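Local coordinates for protein type III effector XopAI (Xanthomonas citri, PDB 6K93) that is a type III effector of a plant pathogen with a mono-ADP-ribosyltransferase fold, whose domain probably binds arginine-containing peptides, at residues A111-T116 with F199-I204; M260-E265 with L308-S313. One frame throughout, in Å; residues are numbered along the deposited sequence.

Contact 1: A111-T116 with F199-I204; sequences AQFRST and FAKCII
The F113 ring lies with one face on I204 and part of its rim at the backbone of K201. I204 CG2 sits over that face, 3.8 Å from the ring centroid and 20° off the normal. This is a CH-pi contact. The methyl is shifted toward the CG and CD1 side, and the nearest ring atom to I204 CG2 is F113 CD1, at 3.6 Å. The edge near CE1 faces the carbonyl of K201, with F113 CE1 3.4 Å from K201 O. That oxygen lies near the ring plane. CZ of the ring also comes close to the start of the K201 side chain, whose long chain then leads away. The ring reaches the helix because F113 CG is anti to the backbone N (chi1 -172°). On I204 the branch that touches is CG2, which also stands anti to its own backbone N.

The second flat group, the guanidinium of R114, touches nothing in 199-204. It folds back on its own loop, and the R114 side chain packs on S205, H208 and S209 further along the same helix. R114 NH1 bonds to A111 O and to F113 O, at 2.9 Å in each case. Both oxygens lie close to the guanidinium plane. One nitrogen thus ties the loop on both sides of Q112.

Further along, S115 rests on C202 through its CB, 4.0 Å from C202 SG. The S115 hydroxyl is hydrogen-bonded to D167, and the S115 backbone N bonds to S205 OG. The contact is buried packing of a loop on a helix. The loop 111-116 joins helix 95-109 to helix 117-128, and T116 is the N-cap of the latter. Helix 95-109 also touches F113 and I204, through V106, while F123 of helix 117-128 packs on C202.

Contact 2: M260-E265 with L308-S313; sequences MAVEWE and LKIYQS
A261 begins the pairing with L308, through a weak bond from L308 N to A261 O. V262 follows, and its CG1 meets I310 CD1 at 3.9 Å. E263 bonds through both backbone polar atoms, with E263 N to L308 O at 3.0 Å and I310 N to E263 O at 2.8 Å. Its carboxylate reaches K309 by way of a water, which donates to E263 OE1 and takes a weak bond from K309 NZ.

W264 lies beside I310. I310 CD1 sits over one face of the indole, 3.8 Å from the centroid of the five-membered ring, and V262 CG1 covers the same face. Q312 NE2 approaches W264 CD1 obliquely and bonds to S266.

E265 continues the parallel pairing to I310 O and Q312 N. E265 OE1 forms a salt bridge with K309 NZ at 2.9 Å, met on the anti side. K309 reaches it with an extended chain, its CG anti to the backbone N (chi1 -176°). The Y311 ring lies alongside this carboxylate, their planes 57° apart. The Y311 hydroxyl takes a weak bond from K309 NZ and is hydrogen-bonded to E300.

In the five-stranded mixed sheet, 218-224 flanks 262-268 and 293-301 flanks 308-315. Helix 228-234 packs on the face of V262, W264 and I310.

From the N terminus, the chain passes helix 95-109 and then the loop 111-116. Contact 1 closes when helix 194-209 returns to this loop, enclosing 82 residues that hold helices and no strand. The chain then enters its strand-rich part. Contact 2 closes a shorter loop of 42 residues, with strands and no helix, when strand 308-315 returns to strand 262-268. The two loops follow in series and neither nest nor cross. The centres of contact 1 and contact 2 are about 27 Å apart, on opposite sides of the chain's centre, and the contacts do not touch. Contact 1 ties the loop between helices 95-109 and 117-128 to helix 194-209. Contact 2 joins two strands of the mixed sheet.

Contact 1: A111-T116 with F199-I204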
loop_
_atom_site.group_PDB
_atom_site.type_symbol
_atom_site.label_atom_id
_atom_site.label_comp_id
_atom_site.label_asym_id
_atom_site.label_seq_id
_atom_site.Cartn_x
_atom_site.Cartn_y
_atom_site.Cartn_z
ATOM N N ALA A 111 12.987 -1.827 -6.915
ATOM C CA ALA A 111 12.648 -0.423 -7.127
ATOM C C ALA A 111 12.312 -0.092 -8.574
ATOM O O ALA A 111 11.880 1.036 -8.850
ATOM C CB ALA A 111 13.800 0.473 -6.660
ATOM N N GLN A 112 12.481 -1.031 -9.503
ATOM C CA GLN A 112 12.111 -0.792 -10.890
ATOM C C GLN A 112 10.702 -1.282 -11.213
ATOM O O GLN A 112 10.282 -1.215 -12.374
ATOM C CB GLN A 112 13.126 -1.468 -11.822
ATOM C CG GLN A 112 14.598 -1.189 -11.446
ATOM C CD GLN A 112 14.890 0.283 -11.151
ATOM O OE1 GLN A 112 15.494 0.615 -10.124
ATOM N NE2 GLN A 112 14.469 1.168 -12.050
ATOM N N PHE A 113 9.968 -1.769 -10.211
ATOM C CA PHE A 113 8.582 -2.179 -10.414
ATOM C C PHE A 113 7.761 -1.016 -10.953
ATOM O O PHE A 113 7.792 0.076 -10.397
ATOM C CB PHE A 113 7.986 -2.673 -9.082
ATOM C CG PHE A 113 6.616 -3.297 -9.225
ATOM C CD1 PHE A 113 5.497 -2.515 -9.442
ATOM C CD2 PHE A 113 6.456 -4.663 -9.113
ATOM C CE1 PHE A 113 4.266 -3.080 -9.590
ATOM C CE2 PHE A 113 5.202 -5.238 -9.248
ATOM C CZ PHE A 113 4.112 -4.442 -9.483
ATOM N N ARG A 114 7.010 -1.255 -12.024
ATOM C CA ARG A 114 6.127 -0.239 -12.573
ATOM C C ARG A 114 4.839 -0.863 -13.095
ATOM O O ARG A 114 4.860 -1.903 -13.763
ATOM C CB ARG A 114 6.799 0.527 -13.739
ATOM C CG ARG A 114 8.061 1.296 -13.387
ATOM C CD ARG A 114 7.738 2.536 -12.539
ATOM N NE ARG A 114 8.889 3.387 -12.305
ATOM C CZ ARG A 114 9.817 3.177 -11.377
ATOM N NH1 ARG A 114 9.772 2.121 -10.590
ATOM N NH2 ARG A 114 10.829 4.047 -11.234
ATOM N N SER A 115 3.722 -0.184 -12.850
ATOM C CA SER A 115 2.466 -0.598 -13.442
ATOM C C SER A 115 2.455 -0.276 -14.939
ATOM O O SER A 115 3.024 0.716 -15.394
ATOM C CB SER A 115 1.273 0.087 -12.775
ATOM O OG SER A 115 1.292 1.507 -13.039
ATOM N N THR A 116 1.811 -1.135 -15.703
ATOM C CA THR A 116 1.595 -0.950 -17.134
ATOM C C THR A 116 0.300 -0.190 -17.358
ATOM O O THR A 116 -0.562 -0.125 -16.472
ATOM C CB THR A 116 1.508 -2.297 -17.839
ATOM O OG1 THR A 116 0.330 -2.974 -17.393
ATOM C CG2 THR A 116 2.739 -3.128 -17.573
ATOM N N PHE A 199 -5.161 -3.189 -7.156
ATOM C CA PHE A 199 -4.745 -2.094 -6.291
ATOM C C PHE A 199 -3.245 -2.190 -5.995
ATOM O O PHE A 199 -2.507 -1.196 -6.044
ATOM C CB PHE A 199 -5.507 -2.166 -4.949
ATOM C CG PHE A 199 -6.743 -1.310 -4.853
ATOM C CD1 PHE A 199 -7.893 -1.623 -5.580
ATOM C CD2 PHE A 199 -6.787 -0.238 -3.998
ATOM C CE1 PHE A 199 -9.052 -0.843 -5.470
ATOM C CE2 PHE A 199 -7.931 0.550 -3.882
ATOM C CZ PHE A 199 -9.058 0.247 -4.605
ATOM N N ALA A 200 -2.782 -3.391 -5.632
ATOM C CA ALA A 200 -1.402 -3.563 -5.185
ATOM C C ALA A 200 -0.413 -3.113 -6.247
ATOM O O ALA A 200 0.593 -2.462 -5.931
ATOM C CB ALA A 200 -1.169 -5.026 -4.798
ATOM N N LYS A 201 -0.664 -3.456 -7.516
ATOM C CA LYS A 201 0.301 -3.121 -8.557
ATOM C C LYS A 201 0.499 -1.619 -8.659
ATOM O O LYS A 201 1.618 -1.146 -8.845
ATOM C CB LYS A 201 -0.160 -3.699 -9.897
ATOM C CG LYS A 201 -0.217 -5.207 -9.880
ATOM C CD LYS A 201 -0.806 -5.769 -11.151
ATOM C CE LYS A 201 -0.978 -7.262 -11.013
ATOM N NZ LYS A 201 -1.852 -7.823 -12.096
ATOM N N CYS A 202 -0.570 -0.856 -8.562
ATOM C CA CYS A 202 -0.452 0.588 -8.705
ATOM C C CYS A 202 0.116 1.253 -7.456
ATOM O O CYS A 202 0.876 2.219 -7.576
ATOM C CB CYS A 202 -1.800 1.176 -9.095
ATOM S SG CYS A 202 -2.190 0.802 -10.828
ATOM N N ILE A 203 -0.180 0.743 -6.263
ATOM C CA ILE A 203 0.449 1.309 -5.072
ATOM C C ILE A 203 1.943 1.031 -5.080
ATOM O O ILE A 203 2.755 1.913 -4.809
ATOM C CB ILE A 203 -0.202 0.763 -3.789
ATOM C CG1 ILE A 203 -1.674 1.149 -3.690
ATOM C CG2 ILE A 203 0.569 1.266 -2.567
ATOM C CD1 ILE A 203 -2.410 0.452 -2.541
ATOM N N ILE A 204 2.339 -0.204 -5.390
ATOM C CA ILE A 204 3.758 -0.546 -5.414
ATOM C C ILE A 204 4.478 0.295 -6.451
ATOM O O ILE A 204 5.566 0.809 -6.198
ATOM C CB ILE A 204 3.958 -2.050 -5.674
ATOM C CG1 ILE A 204 3.367 -2.847 -4.513
ATOM C CG2 ILE A 204 5.430 -2.381 -5.839
ATOM C CD1 ILE A 204 3.305 -4.345 -4.773
#

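Contact 2: M260-E265 with L308-S313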
loop_
_atom_site.group_PDB
_atom_site.type_symbol
_atom_site.label_atom_id
_atom_site.label_comp_id
_atom_site.label_asym_id
_atom_site.label_seq_id
_atom_site.Cartn_x
_atom_site.Cartn_y
_atom_site.Cartn_z
ATOM N N MET A 260 -2.320 0.353 21.482
ATOM C CA MET A 260 -2.401 -0.779 20.580
ATOM C C MET A 260 -1.655 -2.002 21.114
ATOM O O MET A 260 -0.677 -1.897 21.873
ATOM C CB MET A 260 -1.855 -0.371 19.213
ATOM C CG MET A 260 -2.550 0.853 18.629
ATOM S SD MET A 260 -4.323 0.556 18.418
ATOM C CE MET A 260 -4.212 -0.764 17.244
ATOM N N ALA A 261 -2.124 -3.194 20.679
ATOM C CA ALA A 261 -1.554 -4.445 21.167
ATOM C C ALA A 261 -0.123 -4.675 20.681
ATOM O O ALA A 261 0.664 -5.336 21.362
ATOM C CB ALA A 261 -2.425 -5.611 20.749
ATOM N N VAL A 262 0.221 -4.174 19.501
ATOM C CA VAL A 262 1.548 -4.282 18.921
ATOM C C VAL A 262 1.961 -2.890 18.468
ATOM O O VAL A 262 1.189 -2.191 17.805
ATOM C CB VAL A 262 1.583 -5.245 17.729
ATOM C CG1 VAL A 262 3.002 -5.363 17.188
ATOM C CG2 VAL A 262 1.093 -6.621 18.150
ATOM N N GLU A 263 3.152 -2.484 18.840
ATOM C CA GLU A 263 3.718 -1.226 18.372
ATOM C C GLU A 263 5.021 -1.506 17.656
ATOM O O GLU A 263 5.707 -2.484 17.953
ATOM C CB GLU A 263 3.989 -0.241 19.501
ATOM C CG GLU A 263 2.721 0.287 20.125
ATOM C CD GLU A 263 2.965 1.152 21.354
ATOM O OE1 GLU A 263 4.133 1.312 21.795
ATOM O OE2 GLU A 263 1.969 1.696 21.880
ATOM N N TRP A 264 5.376 -0.622 16.725
ATOM C CA TRP A 264 6.670 -0.686 16.085
ATOM C C TRP A 264 7.354 0.672 16.122
ATOM O O TRP A 264 6.707 1.708 15.986
ATOM C CB TRP A 264 6.599 -1.044 14.610
ATOM C CG TRP A 264 6.138 -2.355 14.115
ATOM C CD1 TRP A 264 6.914 -3.249 13.457
ATOM C CD2 TRP A 264 4.792 -2.866 14.061
ATOM N NE1 TRP A 264 6.156 -4.312 13.020
ATOM C CE2 TRP A 264 4.853 -4.104 13.381
ATOM C CE3 TRP A 264 3.554 -2.414 14.523
ATOM C CZ2 TRP A 264 3.722 -4.895 13.150
ATOM C CZ3 TRP A 264 2.432 -3.213 14.316
ATOM C CH2 TRP A 264 2.523 -4.429 13.628
ATOM N N GLU A 265 8.678 0.643 16.222
ATOM C CA GLU A 265 9.543 1.768 15.897
ATOM C C GLU A 265 10.431 1.294 14.768
ATOM O O GLU A 265 11.249 0.399 14.980
ATOM C CB GLU A 265 10.399 2.217 17.080
ATOM C CG GLU A 265 9.620 2.823 18.211
ATOM C CD GLU A 265 10.528 3.553 19.253
ATOM O OE1 GLU A 265 10.040 3.743 20.343
ATOM O OE2 GLU A 265 11.665 3.859 18.909
ATOM N N LEU A 308 3.630 -6.503 22.552
ATOM C CA LEU A 308 4.850 -6.652 21.784
ATOM C C LEU A 308 5.203 -5.301 21.185
ATOM O O LEU A 308 4.345 -4.618 20.610
ATOM C CB LEU A 308 4.710 -7.681 20.679
ATOM C CG LEU A 308 4.459 -9.047 21.334
ATOM C CD1 LEU A 308 3.644 -9.957 20.429
ATOM C CD2 LEU A 308 5.786 -9.678 21.773
ATOM N N LYS A 309 6.462 -4.910 21.331
ATOM C CA LYS A 309 6.976 -3.698 20.705
ATOM C C LYS A 309 8.199 -4.072 19.879
ATOM O O LYS A 309 9.190 -4.602 20.409
ATOM C CB LYS A 309 7.328 -2.625 21.725
ATOM C CG LYS A 309 7.753 -1.365 21.027
ATOM C CD LYS A 309 7.860 -0.203 21.981
ATOM C CE LYS A 309 8.380 1.015 21.256
ATOM N NZ LYS A 309 8.554 2.168 22.199
ATOM N N ILE A 310 8.119 -3.809 18.578
ATOM C CA ILE A 310 9.123 -4.254 17.625
ATOM C C ILE A 310 9.986 -3.072 17.226
ATOM O O ILE A 310 9.465 -2.054 16.774
ATOM C CB ILE A 310 8.449 -4.866 16.386
ATOM C CG1 ILE A 310 7.567 -6.048 16.796
ATOM C CG2 ILE A 310 9.486 -5.244 15.334
ATOM C CD1 ILE A 310 6.509 -6.365 15.783
ATOM N N TYR A 311 11.295 -3.211 17.381
ATOM C CA TYR A 311 12.265 -2.238 16.902
ATOM C C TYR A 311 12.958 -2.824 15.685
ATOM O O TYR A 311 13.520 -3.915 15.763
ATOM C CB TYR A 311 13.291 -1.913 17.980
ATOM C CG TYR A 311 12.697 -1.319 19.236
ATOM C CD1 TYR A 311 12.082 -2.117 20.185
ATOM C CD2 TYR A 311 12.748 0.049 19.468
ATOM C CE1 TYR A 311 11.543 -1.587 21.329
ATOM C CE2 TYR A 311 12.220 0.586 20.613
ATOM C CZ TYR A 311 11.619 -0.229 21.541
ATOM O OH TYR A 311 11.102 0.310 22.694
ATOM N N GLN A 312 12.856 -2.150 14.553
ATOM C CA GLN A 312 13.450 -2.688 13.341
ATOM C C GLN A 312 13.987 -1.554 12.496
ATOM O O GLN A 312 13.592 -0.396 12.652
ATOM C CB GLN A 312 12.444 -3.523 12.546
ATOM C CG GLN A 312 11.233 -2.752 12.101
ATOM C CD GLN A 312 10.223 -3.581 11.339
ATOM O OE1 GLN A 312 10.365 -4.807 11.214
ATOM N NE2 GLN A 312 9.189 -2.927 10.843
ATOM N N SER A 313 14.903 -1.910 11.607
ATOM C CA SER A 313 15.581 -0.963 10.732
ATOM C C SER A 313 15.505 -1.419 9.291
ATOM O O SER A 313 15.914 -2.538 8.977
ATOM C CB SER A 313 17.056 -0.802 11.136
ATOM O OG SER A 313 17.148 -0.247 12.434
HETATM O O HOH W 1 5.933 2.831 20.776
#